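Local coordinates for protein AtxE2 (Asticcacaulis excentricus, PDB 5TXE) that hydrolyses the isopeptide bond of the lasso peptides Astexin-2 and Astexin-3, recognising their knotted loop and converting them to linear peptides, at residues P114-Y118 against A119-P123; V208-E211 against R212-P215; D554-T557 against A558-N562; E609-L612 against G613-G617; M52-S55 against E56-L60. The protein carries 1 engineered substitution. One frame throughout, in Å; residues are numbered along the deposited sequence.

Overall arrangement
Along the chain the order is contact 5 (52-60), contact 1 (114-123), contact 2 (208-215), contact 3 (554-562) and contact 4 (609-617). Contacts 1 and 2, loops before strands 133-134 and 230-235, have centres about 13 Å apart and meet where Y118 reaches E211. Contact 2 lies about 13 Å, centre to centre, from contact 3 on helix 555-560, and H214 joins N562 there. Contacts 3 and 4, both in the prolyl oligopeptidase-type hydrolase part, are about 10 Å apart between centres. Contact 5 stands off, its centre 21 to 34 Å from the others. Contacts 1 and 3 bind the lasso peptide directly, contacts 2 and 5 touch it more weakly, and contact 4 supplies the probable charge-relay glutamate E610.

Contact 1. Residues P114-Y118 against A119-P123; sequences PSWGY and ARNAP
W116 and N121 meet at the rim of the indole. The amide nitrogen ND2 of N121 lies 3.8 Å from NE1 of W116, at the ring edge and near its plane, and the amide is turned 72° from the indole. Both polar ends look elsewhere for their bonds: NE1 and ND2 each donate to the backbone of the bound peptide, and the indole stacks on one of its aromatic side chains. CB of N121 rests on CB of S115 (3.7 Å), and chi1 -164°, CG anti to the backbone N, carries the amide on to the indole edge. S115 and N121 are also linked through a water 3.0 Å from S115 OG; the water accepts from ND2 of N121 at 2.9 Å.

S115 opens a type I' turn that ends at Y118, with W116 and G117 at its corners, closed by S115 N to Y118 O (3.1 Å) and Y118 N to S115 O (2.8 Å). Y118 turns its ring away from A119, and its OH bonds to E211 O while R222 forms a cation-pi contact with the ring. The turn presents NE1 of W116, which binds Astexin-3 and is important for activity, and the residues after it bring ND2 of N121 alongside as a second donor to the peptide backbone.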
# COMPACT_ATOMS: atom_id res chain seq x y z
N PRO A 114 -10.00 9.87 -8.93
CA PRO A 114 -9.72 10.44 -10.23
C PRO A 114 -8.21 10.43 -10.44
O PRO A 114 -7.49 10.62 -9.50
CB PRO A 114 -10.21 11.88 -10.11
CG PRO A 114 -11.08 11.93 -8.91
CD PRO A 114 -10.56 10.85 -7.99
N SER A 115 -7.77 10.20 -11.66
CA SER A 115 -6.36 10.30 -12.07
C SER A 115 -6.30 10.51 -13.58
O SER A 115 -7.15 9.98 -14.32
CB SER A 115 -5.59 9.02 -11.82
OG SER A 115 -5.46 8.74 -10.43
N TRP A 116 -5.27 11.26 -13.99
CA TRP A 116 -4.93 11.48 -15.39
C TRP A 116 -5.97 12.21 -16.17
O TRP A 116 -5.99 12.12 -17.41
CB TRP A 116 -4.67 10.16 -16.08
CG TRP A 116 -3.74 9.22 -15.32
CD1 TRP A 116 -4.07 8.10 -14.68
CD2 TRP A 116 -2.31 9.34 -15.23
NE1 TRP A 116 -2.94 7.49 -14.16
CE2 TRP A 116 -1.84 8.24 -14.50
CE3 TRP A 116 -1.40 10.28 -15.69
CZ2 TRP A 116 -0.49 8.06 -14.22
CZ3 TRP A 116 -0.07 10.09 -15.42
CH2 TRP A 116 0.38 9.00 -14.69
N GLY A 117 -6.89 12.86 -15.48
CA GLY A 117 -8.03 13.45 -16.16
C GLY A 117 -9.23 12.54 -16.33
O GLY A 117 -10.28 12.99 -16.86
N TYR A 118 -9.13 11.31 -15.82
CA TYR A 118 -10.29 10.45 -15.71
C TYR A 118 -10.99 10.68 -14.37
O TYR A 118 -10.36 10.84 -13.32
CB TYR A 118 -9.89 8.96 -15.81
CG TYR A 118 -9.24 8.64 -17.13
CD1 TYR A 118 -9.92 8.86 -18.34
CD2 TYR A 118 -7.96 8.14 -17.19
CE1 TYR A 118 -9.35 8.57 -19.55
CE2 TYR A 118 -7.40 7.82 -18.41
CZ TYR A 118 -8.09 8.07 -19.60
OH TYR A 118 -7.55 7.80 -20.85
N ALA A 119 -12.31 10.62 -14.39
CA ALA A 119 -13.10 10.74 -13.16
C ALA A 119 -12.92 9.56 -12.19
O ALA A 119 -13.06 9.71 -10.96
CB ALA A 119 -14.57 10.94 -13.49
N ARG A 120 -12.58 8.40 -12.73
CA ARG A 120 -12.31 7.26 -11.92
C ARG A 120 -11.28 6.34 -12.57
O ARG A 120 -11.59 5.70 -13.50
CB ARG A 120 -13.58 6.46 -11.73
CG ARG A 120 -13.39 5.34 -10.73
CD ARG A 120 -14.70 4.83 -10.22
NE ARG A 120 -15.23 3.86 -11.17
CZ ARG A 120 -16.49 3.41 -11.11
NH1 ARG A 120 -17.33 3.85 -10.16
NH2 ARG A 120 -16.91 2.52 -12.01
N ASN A 121 -10.06 6.30 -12.06
CA ASN A 121 -9.02 5.50 -12.67
C ASN A 121 -9.35 4.02 -12.40
O ASN A 121 -10.17 3.72 -11.56
CB ASN A 121 -7.66 5.91 -12.07
CG ASN A 121 -6.45 5.43 -12.88
OD1 ASN A 121 -6.54 5.22 -14.10
ND2 ASN A 121 -5.31 5.25 -12.20
N ALA A 122 -8.70 3.09 -13.08
CA ALA A 122 -8.86 1.70 -12.68
C ALA A 122 -8.45 1.53 -11.19
O ALA A 122 -7.53 2.15 -10.74
CB ALA A 122 -8.02 0.80 -13.56
N PRO A 123 -9.17 0.71 -10.43
CA PRO A 123 -8.82 0.44 -9.06
C PRO A 123 -7.44 -0.20 -8.93
O PRO A 123 -7.09 -1.06 -9.73
CB PRO A 123 -9.86 -0.55 -8.59
CG PRO A 123 -10.90 -0.62 -9.63
CD PRO A 123 -10.35 -0.05 -10.89
O HOH W 1 -5.18 5.99 -9.36

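Contact 2. Residues V208-E211 against R212-P215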
# COMPACT_ATOMS: atom_id res chain seq x y z
N VAL A 208 -14.95 6.96 -31.27
CA VAL A 208 -13.61 7.28 -31.80
C VAL A 208 -12.56 6.90 -30.75
O VAL A 208 -12.63 7.36 -29.61
CB VAL A 208 -13.42 8.80 -32.03
CG1 VAL A 208 -12.05 9.05 -32.65
CG2 VAL A 208 -14.47 9.33 -32.95
N TYR A 209 -11.56 6.15 -31.16
CA TYR A 209 -10.47 5.81 -30.25
C TYR A 209 -9.57 7.03 -30.05
O TYR A 209 -8.92 7.48 -30.99
CB TYR A 209 -9.61 4.67 -30.82
CG TYR A 209 -8.49 4.23 -29.90
CD1 TYR A 209 -8.75 3.50 -28.75
CD2 TYR A 209 -7.19 4.50 -30.19
CE1 TYR A 209 -7.73 3.10 -27.89
CE2 TYR A 209 -6.18 4.12 -29.33
CZ TYR A 209 -6.47 3.39 -28.20
OH TYR A 209 -5.47 3.00 -27.40
N ASP A 210 -9.54 7.52 -28.82
CA ASP A 210 -8.90 8.78 -28.47
C ASP A 210 -8.55 8.72 -26.96
O ASP A 210 -8.37 7.63 -26.36
CB ASP A 210 -9.84 9.95 -28.81
CG ASP A 210 -11.22 9.91 -27.99
OD1 ASP A 210 -11.38 9.09 -27.04
OD2 ASP A 210 -12.13 10.71 -28.33
N GLU A 211 -8.45 9.89 -26.36
CA GLU A 211 -7.97 10.09 -25.01
C GLU A 211 -8.89 9.46 -23.96
O GLU A 211 -8.51 9.42 -22.79
CB GLU A 211 -7.76 11.62 -24.71
CG GLU A 211 -9.05 12.48 -24.44
CD GLU A 211 -9.81 13.01 -25.69
OE1 GLU A 211 -9.35 12.80 -26.86
OE2 GLU A 211 -10.87 13.67 -25.50
N ARG A 212 -10.05 8.97 -24.34
CA ARG A 212 -10.93 8.32 -23.36
C ARG A 212 -10.57 6.85 -23.06
O ARG A 212 -11.05 6.31 -22.09
CB ARG A 212 -12.38 8.42 -23.78
CG ARG A 212 -12.90 9.86 -23.97
CD ARG A 212 -14.25 9.85 -24.65
NE ARG A 212 -14.15 9.25 -25.97
CZ ARG A 212 -15.20 8.95 -26.74
NH1 ARG A 212 -16.44 9.19 -26.31
NH2 ARG A 212 -15.02 8.42 -27.95
N PHE A 213 -9.67 6.25 -23.83
CA PHE A 213 -9.43 4.83 -23.72
C PHE A 213 -8.18 4.45 -22.99
O PHE A 213 -7.16 5.12 -23.07
CB PHE A 213 -9.34 4.20 -25.09
CG PHE A 213 -10.67 4.05 -25.77
CD1 PHE A 213 -11.26 5.11 -26.41
CD2 PHE A 213 -11.33 2.85 -25.75
CE1 PHE A 213 -12.50 4.96 -27.01
CE2 PHE A 213 -12.52 2.67 -26.38
CZ PHE A 213 -13.12 3.74 -26.99
N HIS A 214 -8.27 3.32 -22.29
CA HIS A 214 -7.15 2.70 -21.60
C HIS A 214 -7.27 1.19 -21.86
O HIS A 214 -7.87 0.48 -21.09
CB HIS A 214 -7.16 3.04 -20.10
CG HIS A 214 -5.95 2.55 -19.36
ND1 HIS A 214 -5.97 1.47 -18.50
CD2 HIS A 214 -4.66 2.95 -19.42
CE1 HIS A 214 -4.76 1.28 -18.00
NE2 HIS A 214 -3.94 2.15 -18.55
N PRO A 215 -6.74 0.72 -22.98
CA PRO A 215 -7.00 -0.61 -23.50
C PRO A 215 -6.60 -1.73 -22.57
O PRO A 215 -7.26 -2.81 -22.51
CB PRO A 215 -6.19 -0.66 -24.75
CG PRO A 215 -5.90 0.75 -25.14
CD PRO A 215 -6.04 1.61 -23.92
O HOH W 2 -16.91 8.99 -30.10
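R212 wraps back over D210 and V208, using its backbone N, NE and NH2. Its backbone N and its NE both donate to OD1 of D210, each at 3.0 Å, so one carboxylate oxygen takes two nearly straight bonds. NE comes to the syn lone pair of OD1 and forms a salt bridge, whereas N arrives from above the carboxylate plane. The two planar groups are turned 68° against each other. A bend at chi3 (-62°) brings the guanidinium round to V208, where NH2 of R212 donates to the carbonyl O at 3.1 Å; a water bridges the same NH2 to V208 N.

The D210-R212 bonds lie within a type I turn from D210 to F213, closed by F213 N to D210 O at 3.2 Å, in the long loop between helix 190-202 and strand 230-235; the bond from R212 N to the D210 carboxylate adds an Asx turn. Y209 lies against F213. Its CD1 sits over one face of the F213 ring, offset toward the rim, and its CE1 reaches F213 CB at 3.4 Å. The ring planes are inclined at 46°, neither stacked nor edge-to-face. Farther along the same phenol, OH of Y209 approaches CG of P215 at 3.2 Å, the proline lying at the ring edge and crossing the tyrosine at about a right angle. Y209 also rests on P564 of helix 563-570, while P221 packs against both R212 and F213.

Contact 3. Residues D554-T557 against A558-N562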
# COMPACT_ATOMS: atom_id res chain seq x y z
N ASP A 554 8.00 -1.91 -21.17
CA ASP A 554 8.29 -1.83 -22.61
C ASP A 554 7.35 -0.85 -23.25
O ASP A 554 6.40 -0.39 -22.58
CB ASP A 554 8.29 -3.21 -23.30
CG ASP A 554 6.89 -3.91 -23.38
OD1 ASP A 554 5.88 -3.43 -22.81
OD2 ASP A 554 6.83 -5.02 -24.02
N SER A 555 7.62 -0.46 -24.50
CA SER A 555 6.77 0.52 -25.17
C SER A 555 5.37 -0.00 -25.36
O SER A 555 4.40 0.77 -25.27
CB SER A 555 7.31 0.99 -26.54
OG SER A 555 7.46 -0.13 -27.38
N PHE A 556 5.24 -1.30 -25.60
CA PHE A 556 3.92 -1.84 -25.84
C PHE A 556 3.03 -1.56 -24.62
O PHE A 556 1.94 -0.97 -24.72
CB PHE A 556 3.99 -3.30 -26.10
CG PHE A 556 2.62 -3.90 -26.28
CD1 PHE A 556 1.89 -3.65 -27.39
CD2 PHE A 556 2.07 -4.69 -25.30
CE1 PHE A 556 0.63 -4.19 -27.56
CE2 PHE A 556 0.80 -5.22 -25.44
CZ PHE A 556 0.07 -4.99 -26.61
N THR A 557 3.54 -1.91 -23.46
CA THR A 557 2.77 -1.72 -22.25
C THR A 557 2.59 -0.23 -21.93
O THR A 557 1.49 0.21 -21.60
CB THR A 557 3.42 -2.46 -21.04
OG1 THR A 557 3.55 -3.86 -21.32
CG2 THR A 557 2.61 -2.31 -19.85
N ALA A 558 3.66 0.55 -22.04
CA ALA A 558 3.64 1.94 -21.56
C ALA A 558 3.00 2.93 -22.53
O ALA A 558 2.47 3.98 -22.13
CB ALA A 558 5.05 2.34 -21.25
N SER A 559 3.11 2.65 -23.83
CA SER A 559 2.60 3.56 -24.85
C SER A 559 1.30 2.94 -25.37
O SER A 559 0.22 3.48 -25.13
CB SER A 559 3.59 3.72 -25.99
OG SER A 559 2.98 4.39 -27.07
N VAL A 560 1.38 1.77 -25.99
CA VAL A 560 0.21 1.23 -26.71
C VAL A 560 -0.98 0.92 -25.75
O VAL A 560 -2.06 1.44 -25.93
CB VAL A 560 0.57 0.06 -27.57
CG1 VAL A 560 -0.65 -0.44 -28.36
CG2 VAL A 560 1.68 0.40 -28.57
N MET A 561 -0.75 0.13 -24.71
CA MET A 561 -1.79 -0.36 -23.87
C MET A 561 -2.34 0.64 -22.89
O MET A 561 -3.39 0.41 -22.29
CB MET A 561 -1.32 -1.63 -23.16
CG MET A 561 -1.15 -2.81 -24.12
SD MET A 561 -2.51 -3.12 -25.28
CE MET A 561 -3.63 -3.45 -23.99
N ASN A 562 -1.60 1.70 -22.64
CA ASN A 562 -2.09 2.78 -21.84
C ASN A 562 -3.05 3.69 -22.58
O ASN A 562 -3.73 4.43 -21.94
CB ASN A 562 -0.94 3.64 -21.31
CG ASN A 562 -0.34 3.11 -20.02
OD1 ASN A 562 -1.01 2.48 -19.21
ND2 ASN A 562 0.94 3.34 -19.84
O HOH W 3 -0.51 -0.25 -19.53
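F556 carries its ring with CG anti to the backbone N (chi1 177°), and M561, five residues on, folds onto it: chi1 (-69°) sets its CG over the ring face, and chi2 (-47°) keeps its sulfur near the same ring. CG of M561 makes a CH-pi contact there, 3.4 Å from CE2 of F556. The sulfur approaches obliquely, with SD 3.5 Å from CZ of F556, a Met-aromatic contact. V560 adds its CB beside CD1 of F556, and L612 packs on M561 from outside.

The backbone here departs from regular alpha spacing. S555 O accepts from both S559 N (2.7 Å) and V560 N (3.3 Å), and F556 O from M561 N at 2.9 Å, the last nearly along the C=O axis. These bonds from V560 and M561 make a pi-type turn, and it is M561 that lies over the aromatic face, with V560 meeting the ring obliquely.

At the start of the helix D554 is the N-cap. Its OD1 takes T557 N from above the carboxylate plane and T557 OG1 on the syn side, at 2.8 Å, a double grip that anchors the first turn; T557 OG1 also bonds to C552 N. Farther on, ND2 of N562 donates to A558 O at 2.8 Å and to the backbone of the bound peptide, while OD1 accepts from H214 and from a water that bridges to T557 O. This is a short N-capped helix with a pi-type turn, and it presents N562, a residue important for activity, to Astexin-3.

Contact 4. Residues E609-L612 against G613-G617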
# COMPACT_ATOMS: atom_id res chain seq x y z
N GLU A 609 -6.63 -8.03 -15.79
CA GLU A 609 -6.63 -6.60 -16.12
C GLU A 609 -5.22 -6.07 -16.49
O GLU A 609 -5.11 -4.95 -16.99
CB GLU A 609 -7.21 -5.87 -14.93
CG GLU A 609 -7.38 -4.39 -15.06
CD GLU A 609 -8.31 -3.80 -13.98
OE1 GLU A 609 -7.78 -3.23 -12.99
OE2 GLU A 609 -9.56 -3.92 -14.11
N GLU A 610 -4.16 -6.87 -16.34
CA GLU A 610 -2.83 -6.43 -16.77
C GLU A 610 -2.18 -7.37 -17.73
O GLU A 610 -1.11 -7.03 -18.25
CB GLU A 610 -1.89 -6.26 -15.56
CG GLU A 610 -2.36 -5.17 -14.61
CD GLU A 610 -1.35 -4.90 -13.48
OE1 GLU A 610 -0.81 -5.86 -12.83
OE2 GLU A 610 -1.13 -3.69 -13.21
N TYR A 611 -2.77 -8.53 -18.00
CA TYR A 611 -2.04 -9.52 -18.77
C TYR A 611 -1.73 -9.14 -20.20
O TYR A 611 -0.76 -9.66 -20.73
CB TYR A 611 -2.71 -10.90 -18.75
CG TYR A 611 -3.61 -11.25 -19.90
CD1 TYR A 611 -4.84 -10.64 -20.05
CD2 TYR A 611 -3.28 -12.24 -20.78
CE1 TYR A 611 -5.66 -10.96 -21.13
CE2 TYR A 611 -4.11 -12.60 -21.82
CZ TYR A 611 -5.30 -11.95 -22.00
OH TYR A 611 -6.10 -12.29 -23.06
N LEU A 612 -2.55 -8.29 -20.83
CA LEU A 612 -2.37 -8.01 -22.21
C LEU A 612 -0.97 -7.43 -22.47
O LEU A 612 -0.34 -7.74 -23.49
CB LEU A 612 -3.39 -7.01 -22.72
CG LEU A 612 -4.82 -7.56 -22.86
CD1 LEU A 612 -5.78 -6.47 -23.29
CD2 LEU A 612 -4.83 -8.68 -23.85
N GLY A 613 -0.54 -6.60 -21.54
CA GLY A 613 0.80 -6.02 -21.51
C GLY A 613 1.93 -7.01 -21.53
O GLY A 613 3.02 -6.70 -22.05
N ALA A 614 1.67 -8.22 -21.06
CA ALA A 614 2.70 -9.19 -20.97
C ALA A 614 2.89 -9.95 -22.26
O ALA A 614 3.92 -10.62 -22.47
CB ALA A 614 2.39 -10.17 -19.86
N LEU A 615 1.92 -9.86 -23.15
CA LEU A 615 1.89 -10.79 -24.24
C LEU A 615 3.02 -10.68 -25.24
O LEU A 615 3.54 -11.71 -25.63
CB LEU A 615 0.53 -10.78 -24.92
CG LEU A 615 -0.60 -11.36 -24.04
CD1 LEU A 615 -1.91 -11.32 -24.80
CD2 LEU A 615 -0.33 -12.82 -23.64
N PRO A 616 3.34 -9.50 -25.74
CA PRO A 616 4.48 -9.52 -26.71
C PRO A 616 5.77 -10.08 -26.10
O PRO A 616 6.40 -10.96 -26.67
CB PRO A 616 4.65 -8.02 -27.08
CG PRO A 616 3.28 -7.48 -26.89
CD PRO A 616 2.69 -8.19 -25.71
N GLY A 617 6.09 -9.61 -24.91
CA GLY A 617 7.22 -10.14 -24.17
C GLY A 617 7.16 -11.62 -23.96
O GLY A 617 8.13 -12.36 -24.24
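Y611 O receives A614 N at 2.8 Å, the shortest hydrogen bond between the two segments. One residue on, L615 N donates to L612 O at 3.1 Å. A weak bond from G613 N to E610 O, 3.4 Å, precedes them. All three span three residues, the 3-10 spacing, so the chain winds tightly as one helical turn hands over to the next.

The side chains meet on one flank of this winding. L615 sends its CD1 to CE2 of Y611 at 3.9 Å and to CD2 of L612 at 4.0 Å, touching both; against the phenol ring the approach is oblique. Its CG stands beside the backbone N, anti to the carbonyl carbon (chi1 -69°), which lets both methyls face back along the chain, CD2 reaching CD2 of Y611 at 4.1 Å. CB of A614 lies 3.3 Å from Y611 O, and CD of P616 lies 3.8 Å from L612 O, so the turn's carbonyls are also flanked by carbon.

E610 keeps clear of this apolar patch: its carboxylate heads away from the second segment, and OE2 bonds to ND1 of H638, its probable partner in the charge relay. E609 likewise reaches H637. The turn links helix 608-611, which follows strand 602-607, to helix 615-623; A614 touches C551 in the loop before helix 555-560, while Y611 and L615 lean on I632 and L630 of the edge strand 628-633.

Contact 5. Residues M52-S55 against E56-L60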
# COMPACT_ATOMS: atom_id res chain seq x y z
N MET A 52 -4.59 -1.87 2.82
CA MET A 52 -3.44 -2.74 2.84
C MET A 52 -2.19 -2.04 3.32
O MET A 52 -1.51 -2.54 4.18
CB MET A 52 -3.15 -3.29 1.44
CG MET A 52 -4.27 -4.21 0.97
SD MET A 52 -3.84 -5.08 -0.57
CE MET A 52 -2.05 -5.23 -0.35
N SER A 53 -1.90 -0.90 2.75
CA SER A 53 -0.68 -0.20 3.05
C SER A 53 -1.04 1.05 3.80
O SER A 53 -1.50 2.00 3.23
CB SER A 53 0.06 0.16 1.76
OG SER A 53 1.13 1.03 2.05
N ALA A 54 -0.85 1.04 5.11
CA ALA A 54 -1.32 2.11 5.95
C ALA A 54 -0.15 2.85 6.55
O ALA A 54 0.86 2.26 6.85
CB ALA A 54 -2.15 1.54 7.06
N SER A 55 -0.33 4.14 6.76
CA SER A 55 0.71 4.93 7.39
C SER A 55 0.11 5.85 8.46
O SER A 55 -1.06 5.69 8.90
CB SER A 55 1.47 5.71 6.31
OG SER A 55 0.60 6.69 5.75
N GLU A 56 0.88 6.85 8.87
CA GLU A 56 0.48 7.71 10.00
C GLU A 56 -0.85 8.37 9.91
O GLU A 56 -1.54 8.48 10.90
CB GLU A 56 1.52 8.81 10.26
CG GLU A 56 2.82 8.34 10.85
CD GLU A 56 3.85 8.05 9.78
OE1 GLU A 56 3.48 7.50 8.70
OE2 GLU A 56 5.03 8.38 10.02
N THR A 57 -1.23 8.80 8.73
CA THR A 57 -2.48 9.51 8.54
C THR A 57 -3.61 8.66 7.99
O THR A 57 -4.64 9.18 7.58
CB THR A 57 -2.29 10.72 7.58
OG1 THR A 57 -1.90 10.23 6.31
CG2 THR A 57 -1.14 11.61 8.03
N THR A 58 -3.42 7.35 7.94
CA THR A 58 -4.50 6.50 7.43
C THR A 58 -5.65 6.54 8.42
O THR A 58 -5.48 6.12 9.59
CB THR A 58 -4.01 5.05 7.26
OG1 THR A 58 -2.99 4.99 6.26
CG2 THR A 58 -5.19 4.15 6.88
N PRO A 59 -6.83 6.98 8.00
CA PRO A 59 -7.91 7.21 9.00
C PRO A 59 -8.70 5.95 9.40
O PRO A 59 -9.92 5.90 9.22
CB PRO A 59 -8.82 8.19 8.29
CG PRO A 59 -8.67 7.82 6.82
CD PRO A 59 -7.25 7.37 6.64
N LEU A 60 -8.01 4.97 9.93
CA LEU A 60 -8.57 3.62 10.06
C LEU A 60 -9.35 3.37 11.37
O LEU A 60 -9.89 2.25 11.57
CB LEU A 60 -7.48 2.54 9.86
CG LEU A 60 -6.15 2.71 10.54
CD1 LEU A 60 -6.35 2.68 12.04
CD2 LEU A 60 -5.17 1.60 10.13
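T58 lays its side chain against A54, with OG1 3.6 Å from CB of A54 and CG2 4.0 Å from the same methyl. It does so at the closing end of a type I turn that runs from S55 to T58, in the loop between strands 48-49 and 61-63 of the antiparallel sheet. The turn is closed by T58 N donating to S55 O at 3.0 Å.

A second bond runs the other way. The hydroxyl OG1 of T58 accepts from S55 N at 2.8 Å, nearly straight at 163°. It can do so because OG1 stands beside T58's own N and opposite the carbonyl carbon (chi1 -65°), directed back at the start of the turn. S55 is thus held from both its N-H and its carbonyl by one threonine.

E56 follows with its chain bent at chi2, which brings OE1 back to 3.6 Å from CB of S55. Its carboxylate is buried and engaged outside the turn: OE1 forms a salt bridge with R321, OE2 bonds to T305, and the backbone of E56 pairs with G353. The carboxylate ties the loop to the sheet of strands 304-310 and 315-322, and the E56 backbone ties it to strand 350-357.

After T58 the chain makes an inverse gamma turn centred on P59, where L60 N bonds to T58 O at 2.8 Å. That tight reversal returns L60 toward the first segment, and its CD2 comes to 4.3 Å from CB of A54.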